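PDB 4YJ6: aryl acylamidase from bacterium CSBL00001, which probably hydrolyses the amide bond of aryl acylamides, as a member of the amidase signature family. Local coordinates for residues E285-F297 / A448-I460. Sequence-based numbering, arbitrary orientation.
Sequences EIQDLIGKAARVF and AGLIDGLPAGMLI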
ATOM      1  N   GLU A 285      21.271   0.064  10.932  1.00 16.52           N
ATOM      2  CA  GLU A 285      20.452  -0.824  11.754  1.00 18.18           C
ATOM      3  C   GLU A 285      19.433  -1.626  10.910  1.00 17.42           C
ATOM      4  O   GLU A 285      19.095  -2.771  11.225  1.00 15.33           O
ATOM      5  CB  GLU A 285      19.687  -0.041  12.835  1.00 19.94           C
ATOM      6  CG  GLU A 285      20.598   0.673  13.826  1.00 23.73           C
ATOM      7  CD  GLU A 285      21.117   2.035  13.339  1.00 27.35           C
ATOM      8  OE1 GLU A 285      20.733   2.552  12.243  1.00 24.54           O
ATOM      9  OE2 GLU A 285      21.938   2.617  14.090  1.00 35.77           O
ATOM     10  N   ILE A 286      18.955  -0.987   9.864  1.00 16.64           N
ATOM     11  CA  ILE A 286      18.017  -1.642   8.939  1.00 14.17           C
ATOM     12  C   ILE A 286      18.771  -2.697   8.127  1.00 14.27           C
ATOM     13  O   ILE A 286      18.340  -3.848   8.032  1.00 14.14           O
ATOM     14  CB  ILE A 286      17.372  -0.626   8.018  1.00 16.65           C
ATOM     15  CG1 ILE A 286      16.340   0.201   8.807  1.00 16.06           C
ATOM     16  CG2 ILE A 286      16.673  -1.357   6.800  1.00 13.91           C
ATOM     17  CD1 ILE A 286      15.733   1.353   7.986  1.00 15.98           C
ATOM     18  N   GLN A 287      19.949  -2.338   7.611  1.00 14.53           N
ATOM     19  CA  GLN A 287      20.766  -3.341   6.920  1.00 15.22           C
ATOM     20  C   GLN A 287      21.007  -4.571   7.797  1.00 17.46           C
ATOM     21  O   GLN A 287      20.860  -5.716   7.356  1.00 16.23           O
ATOM     22  CB  GLN A 287      22.103  -2.766   6.487  1.00 14.10           C
ATOM     23  CG  GLN A 287      22.001  -1.602   5.543  1.00 16.11           C
ATOM     24  CD  GLN A 287      23.353  -1.255   4.913  1.00 18.22           C
ATOM     25  OE1 GLN A 287      24.102  -2.144   4.495  1.00 20.20           O
ATOM     26  NE2 GLN A 287      23.669   0.040   4.868  1.00 19.36           N
ATOM     27  N   ASP A 288      21.401  -4.349   9.045  1.00 16.75           N
ATOM     28  CA  ASP A 288      21.667  -5.478   9.917  1.00 17.88           C
ATOM     29  C   ASP A 288      20.450  -6.345  10.181  1.00 17.26           C
ATOM     30  O   ASP A 288      20.548  -7.587  10.253  1.00 17.64           O
ATOM     31  CB  ASP A 288      22.224  -4.996  11.275  1.00 19.90           C
ATOM     32  CG  ASP A 288      23.590  -4.338  11.151  1.00 26.42           C
ATOM     33  OD1 ASP A 288      24.252  -4.483  10.092  1.00 23.07           O
ATOM     34  OD2 ASP A 288      23.985  -3.668  12.135  1.00 25.95           O
ATOM     35  N   LEU A 289      19.303  -5.698  10.347  1.00 15.06           N
ATOM     36  CA  LEU A 289      18.078  -6.421  10.643  1.00 14.69           C
ATOM     37  C   LEU A 289      17.709  -7.295   9.447  1.00 15.42           C
ATOM     38  O   LEU A 289      17.265  -8.419   9.605  1.00 14.53           O
ATOM     39  CB  LEU A 289      16.937  -5.431  10.967  1.00 14.01           C
ATOM     40  CG  LEU A 289      15.603  -6.056  11.335  1.00 17.09           C
ATOM     41  CD1 LEU A 289      15.683  -6.780  12.680  1.00 19.50           C
ATOM     42  CD2 LEU A 289      14.503  -4.943  11.341  1.00 17.58           C
ATOM     43  N   ILE A 290      17.901  -6.772   8.242  1.00 15.63           N
ATOM     44  CA  ILE A 290      17.548  -7.539   7.043  1.00 15.54           C
ATOM     45  C   ILE A 290      18.548  -8.693   6.817  1.00 14.97           C
ATOM     46  O   ILE A 290      18.170  -9.778   6.347  1.00 15.21           O
ATOM     47  CB  ILE A 290      17.450  -6.626   5.794  1.00 15.84           C
ATOM     48  CG1 ILE A 290      16.381  -5.539   5.996  1.00 18.17           C
ATOM     49  CG2 ILE A 290      17.195  -7.462   4.510  1.00 19.45           C
ATOM     50  CD1 ILE A 290      15.080  -6.006   6.514  1.00 16.85           C
ATOM     51  N   GLY A 291      19.820  -8.469   7.154  1.00 14.37           N
ATOM     52  CA  GLY A 291      20.779  -9.557   7.076  1.00 17.17           C
ATOM     53  C   GLY A 291      20.368 -10.716   7.962  1.00 17.47           C
ATOM     54  O   GLY A 291      20.541 -11.885   7.616  1.00 16.25           O
ATOM     55  N   LYS A 292      19.840 -10.384   9.137  1.00 15.52           N
ATOM     56  CA  LYS A 292      19.375 -11.395  10.073  1.00 17.49           C
ATOM     57  C   LYS A 292      18.134 -12.082   9.520  1.00 17.19           C
ATOM     58  O   LYS A 292      18.027 -13.307   9.517  1.00 18.13           O
ATOM     59  CB  LYS A 292      19.032 -10.710  11.392  1.00 22.90           C
ATOM     60  CG  LYS A 292      18.826 -11.638  12.568  1.00 32.97           C
ATOM     61  CD  LYS A 292      18.843 -10.831  13.877  1.00 37.87           C
ATOM     62  CE  LYS A 292      19.265 -11.677  15.074  1.00 45.60           C
ATOM     63  NZ  LYS A 292      19.574 -10.791  16.253  1.00 47.80           N
ATOM     64  N   ALA A 293      17.191 -11.284   9.026  1.00 16.13           N
ATOM     65  CA  ALA A 293      15.936 -11.837   8.527  1.00 18.56           C
ATOM     66  C   ALA A 293      16.168 -12.790   7.377  1.00 18.00           C
ATOM     67  O   ALA A 293      15.521 -13.806   7.276  1.00 17.45           O
ATOM     68  CB  ALA A 293      14.985 -10.712   8.100  1.00 17.72           C
ATOM     69  N   ALA A 294      17.121 -12.467   6.509  1.00 17.08           N
ATOM     70  CA  ALA A 294      17.400 -13.309   5.359  1.00 18.48           C
ATOM     71  C   ALA A 294      17.836 -14.702   5.782  1.00 19.07           C
ATOM     72  O   ALA A 294      17.573 -15.689   5.100  1.00 21.09           O
ATOM     73  CB  ALA A 294      18.496 -12.670   4.485  1.00 23.58           C
ATOM     74  N   ARG A 295      18.494 -14.792   6.927  1.00 18.27           N
ATOM     75  CA  ARG A 295      18.998 -16.072   7.394  1.00 20.65           C
ATOM     76  C   ARG A 295      17.884 -16.974   7.863  1.00 19.91           C
ATOM     77  O   ARG A 295      18.067 -18.187   7.958  1.00 20.34           O
ATOM     78  CB  ARG A 295      20.036 -15.858   8.490  1.00 21.72           C
ATOM     79  CG  ARG A 295      21.376 -15.415   7.860  1.00 22.74           C
ATOM     80  CD  ARG A 295      22.318 -14.882   8.864  1.00 26.76           C
ATOM     81  NE  ARG A 295      23.674 -14.849   8.311  1.00 21.38           N
ATOM     82  CZ  ARG A 295      24.208 -13.827   7.652  1.00 21.41           C
ATOM     83  NH1 ARG A 295      23.508 -12.713   7.431  1.00 17.51           N
ATOM     84  NH2 ARG A 295      25.481 -13.927   7.226  1.00 16.84           N
ATOM     85  N   VAL A 296      16.710 -16.400   8.112  1.00 17.09           N
ATOM     86  CA  VAL A 296      15.560 -17.236   8.459  1.00 17.93           C
ATOM     87  C   VAL A 296      15.311 -18.215   7.323  1.00 17.32           C
ATOM     88  O   VAL A 296      14.983 -19.381   7.550  1.00 16.71           O
ATOM     89  CB  VAL A 296      14.317 -16.384   8.761  1.00 16.75           C
ATOM     90  CG1 VAL A 296      13.037 -17.287   8.918  1.00 17.84           C
ATOM     91  CG2 VAL A 296      14.563 -15.526  10.016  1.00 18.82           C
ATOM     92  N   PHE A 297      15.504 -17.757   6.087  1.00 14.73           N
ATOM     93  CA  PHE A 297      15.227 -18.612   4.943  1.00 16.25           C
ATOM     94  C   PHE A 297      16.243 -19.747   4.784  1.00 17.89           C
ATOM     95  O   PHE A 297      15.890 -20.819   4.318  1.00 17.59           O
ATOM     96  CB  PHE A 297      15.196 -17.783   3.677  1.00 18.99           C
ATOM     97  CG  PHE A 297      14.002 -16.866   3.615  1.00 14.28           C
ATOM     98  CD1 PHE A 297      12.734 -17.380   3.434  1.00 17.39           C
ATOM     99  CD2 PHE A 297      14.148 -15.499   3.752  1.00 14.37           C
ATOM    100  CE1 PHE A 297      11.608 -16.513   3.387  1.00 15.30           C
ATOM    101  CE2 PHE A 297      13.025 -14.646   3.701  1.00 16.26           C
ATOM    102  CZ  PHE A 297      11.773 -15.166   3.514  1.00 15.16           C
ATOM    103  N   ALA A 448       9.920  -7.299   9.719  1.00 11.88           N
ATOM    104  CA  ALA A 448      11.182  -7.985   9.996  1.00 14.85           C
ATOM    105  C   ALA A 448      11.602  -7.835  11.446  1.00 17.37           C
ATOM    106  O   ALA A 448      12.627  -8.386  11.826  1.00 17.27           O
ATOM    107  CB  ALA A 448      12.282  -7.427   9.084  1.00 14.87           C
ATOM    108  N   GLY A 449      10.848  -7.060  12.226  1.00 16.46           N
ATOM    109  CA  GLY A 449      11.223  -6.801  13.616  1.00 19.42           C
ATOM    110  C   GLY A 449      11.129  -5.342  14.008  1.00 18.21           C
ATOM    111  O   GLY A 449      10.592  -4.517  13.271  1.00 17.00           O
ATOM    112  N   LEU A 450      11.637  -5.003  15.200  1.00 15.97           N
ATOM    113  CA  LEU A 450      11.641  -3.618  15.659  1.00 16.65           C
ATOM    114  C   LEU A 450      13.073  -3.121  15.880  1.00 17.56           C
ATOM    115  O   LEU A 450      13.962  -3.898  16.247  1.00 20.52           O
ATOM    116  CB  LEU A 450      10.915  -3.480  17.000  1.00 17.13           C
ATOM    117  CG  LEU A 450       9.504  -4.020  17.099  1.00 18.74           C
ATOM    118  CD1 LEU A 450       9.031  -3.861  18.551  1.00 22.91           C
ATOM    119  CD2 LEU A 450       8.572  -3.284  16.095  1.00 16.50           C
ATOM    120  N   ILE A 451      13.268  -1.835  15.622  1.00 15.89           N
ATOM    121  CA  ILE A 451      14.520  -1.145  15.910  1.00 21.05           C
ATOM    122  C   ILE A 451      14.137   0.018  16.788  1.00 20.28           C
ATOM    123  O   ILE A 451      13.360   0.895  16.390  1.00 18.16           O
ATOM    124  CB  ILE A 451      15.219  -0.687  14.606  1.00 20.18           C
ATOM    125  CG1 ILE A 451      15.619  -1.941  13.804  1.00 19.28           C
ATOM    126  CG2 ILE A 451      16.462   0.203  14.911  1.00 24.15           C
ATOM    127  CD1 ILE A 451      16.060  -1.685  12.360  1.00 18.74           C
ATOM    128  N   ASP A 452      14.647   0.005  18.019  1.00 20.52           N
ATOM    129  CA  ASP A 452      14.293   1.049  18.987  1.00 23.78           C
ATOM    130  C   ASP A 452      12.770   1.252  19.072  1.00 20.92           C
ATOM    131  O   ASP A 452      12.286   2.378  19.115  1.00 21.82           O
ATOM    132  CB  ASP A 452      14.975   2.357  18.608  1.00 25.95           C
ATOM    133  CG  ASP A 452      15.046   3.354  19.777  1.00 35.65           C
ATOM    134  OD1 ASP A 452      14.883   2.922  20.943  1.00 36.12           O
ATOM    135  OD2 ASP A 452      15.271   4.566  19.525  1.00 35.68           O
ATOM    136  N   GLY A 453      12.034   0.149  19.094  1.00 18.36           N
ATOM    137  CA  GLY A 453      10.605   0.176  19.346  1.00 20.11           C
ATOM    138  C   GLY A 453       9.745   0.442  18.106  1.00 18.78           C
ATOM    139  O   GLY A 453       8.523   0.439  18.202  1.00 20.96           O
ATOM    140  N   LEU A 454      10.377   0.665  16.951  1.00 19.16           N
ATOM    141  CA  LEU A 454       9.636   1.007  15.731  1.00 16.97           C
ATOM    142  C   LEU A 454       9.823  -0.084  14.654  1.00 17.89           C
ATOM    143  O   LEU A 454      10.869  -0.722  14.545  1.00 15.94           O
ATOM    144  CB  LEU A 454      10.086   2.354  15.181  1.00 18.19           C
ATOM    145  CG  LEU A 454       9.785   3.590  16.030  1.00 22.07           C
ATOM    146  CD1 LEU A 454      10.284   4.819  15.290  1.00 19.92           C
ATOM    147  CD2 LEU A 454       8.278   3.656  16.321  1.00 21.78           C
ATOM    148  N   PRO A 455       8.775  -0.321  13.859  1.00 14.23           N
ATOM    149  CA  PRO A 455       8.888  -1.435  12.923  1.00 14.04           C
ATOM    150  C   PRO A 455       9.764  -1.139  11.721  1.00 12.07           C
ATOM    151  O   PRO A 455       9.873   0.011  11.286  1.00 13.94           O
ATOM    152  CB  PRO A 455       7.430  -1.626  12.424  1.00 13.04           C
ATOM    153  CG  PRO A 455       6.568  -1.032  13.551  1.00 15.20           C
ATOM    154  CD  PRO A 455       7.386   0.162  14.008  1.00 13.06           C
ATOM    155  N   ALA A 456      10.329  -2.193  11.160  1.00 13.44           N
ATOM    156  CA  ALA A 456      11.021  -2.110   9.866  1.00 14.43           C
ATOM    157  C   ALA A 456      10.617  -3.308   9.028  1.00 13.41           C
ATOM    158  O   ALA A 456      10.451  -4.411   9.547  1.00 12.96           O
ATOM    159  CB  ALA A 456      12.580  -2.127  10.049  1.00 15.16           C
ATOM    160  N   GLY A 457      10.536  -3.116   7.710  1.00 14.20           N
ATOM    161  CA  GLY A 457      10.144  -4.201   6.842  1.00 11.69           C
ATOM    162  C   GLY A 457      11.216  -4.757   5.924  1.00 12.67           C
ATOM    163  O   GLY A 457      12.198  -4.079   5.574  1.00 12.31           O
HETATM  164  N   MSE A 458      11.025  -6.017   5.542  1.00 11.68           N
HETATM  165  CA  MSE A 458      11.823  -6.609   4.476  1.00 10.15           C
HETATM  166  C   MSE A 458      10.956  -6.844   3.244  1.00 14.42           C
HETATM  167  O   MSE A 458       9.825  -7.301   3.364  1.00 12.73           O
HETATM  168  CB  MSE A 458      12.370  -7.950   4.932  1.00 14.00           C
HETATM  169  CG  MSE A 458      12.887  -8.735   3.769  1.00 15.98           C
HETATM  170 SE   MSE A 458      13.831 -10.271   4.527  1.00 44.07          SE
HETATM  171  CE  MSE A 458      12.310 -11.303   5.008  1.00 21.37           C
ATOM    172  N   LEU A 459      11.469  -6.484   2.066  1.00 11.27           N
ATOM    173  CA  LEU A 459      10.702  -6.680   0.830  1.00  9.74           C
ATOM    174  C   LEU A 459      11.091  -8.009   0.219  1.00 11.19           C
ATOM    175  O   LEU A 459      12.274  -8.323   0.085  1.00 12.13           O
ATOM    176  CB  LEU A 459      11.034  -5.564  -0.162  1.00 10.08           C
ATOM    177  CG  LEU A 459      10.043  -5.500  -1.344  1.00 10.31           C
ATOM    178  CD1 LEU A 459       8.666  -5.051  -0.796  1.00  9.23           C
ATOM    179  CD2 LEU A 459      10.533  -4.503  -2.398  1.00  9.27           C
ATOM    180  N   ILE A 460      10.085  -8.808  -0.114  1.00  8.90           N
ATOM    181  CA  ILE A 460      10.282 -10.026  -0.866  1.00  9.04           C
ATOM    182  C   ILE A 460       9.783  -9.782  -2.281  1.00 11.81           C
ATOM    183  O   ILE A 460       8.602  -9.458  -2.469  1.00 10.19           O
ATOM    184  CB  ILE A 460       9.444 -11.161  -0.231  1.00  9.81           C
ATOM    185  CG1 ILE A 460       9.864 -11.370   1.237  1.00 14.26           C
ATOM    186  CG2 ILE A 460       9.520 -12.474  -1.074  1.00 10.91           C
ATOM    187  CD1 ILE A 460       9.069 -12.488   1.970  1.00 12.78           C
TER
HETATM  188  O   HOH W   1      14.865  -9.842  11.351  1.00 25.43           O
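Leu289 reaches from helix 285-297 onto the hairpin formed by strands 448-451 and 454-460. Leu289 CB lies 4.1 Å from Ile451 CD1. CG sits beside the carbonyl oxygen of Ala448, and CD1 comes nearer to the same atom. CD2 has the most neighbours: Leu289 CD2 meets Ala456 CB at 3.6 Å, with Ile451 CD1 and Ala448 CB also against it. With CG anti to the backbone N (chi1 -178°), the branched end is directed at the hairpin. An alanine in its place would probably open a gap between helix and hairpin and leave the methyls of Ala448, Ile451 and Ala456 without their common partner. The Leu289 and Ile451 side chains lie alongside each other and point opposite ways. Ile451 CD1 continues to the helix backbone, 3.4 Å from Glu285 O, and its CG2 touches Glu285 CB. The hairpin closes through a type I' turn from Ile451 to Leu454. It is part of the mixed sheet of the amidase fold, and the helix packs across one face of it, at 53° to strand 454-460. Phe477 of helix 467-480 also touches Met458. One residue on from Leu289, Ile290 CD1 settles on Met458 CB at 3.7 Å, close to Gly457 O as well. Met458 is a selenomethionine. Its chain runs extended and then bends at the last torsion (chi3 76°), which carries Met458 CE to the edge of the Phe297 ring, near the ring plane, 3.7 Å from Phe297 CE2. Met458 SE lies 3.8 Å from Ala293 CB. Ile460 CD1 approaches Phe297 CZ obliquely. No direct hydrogen bond joins helix and hairpin. One water bridges them, donating to Ala448 O at 2.7 Å and, over a longer distance, to Leu289 O.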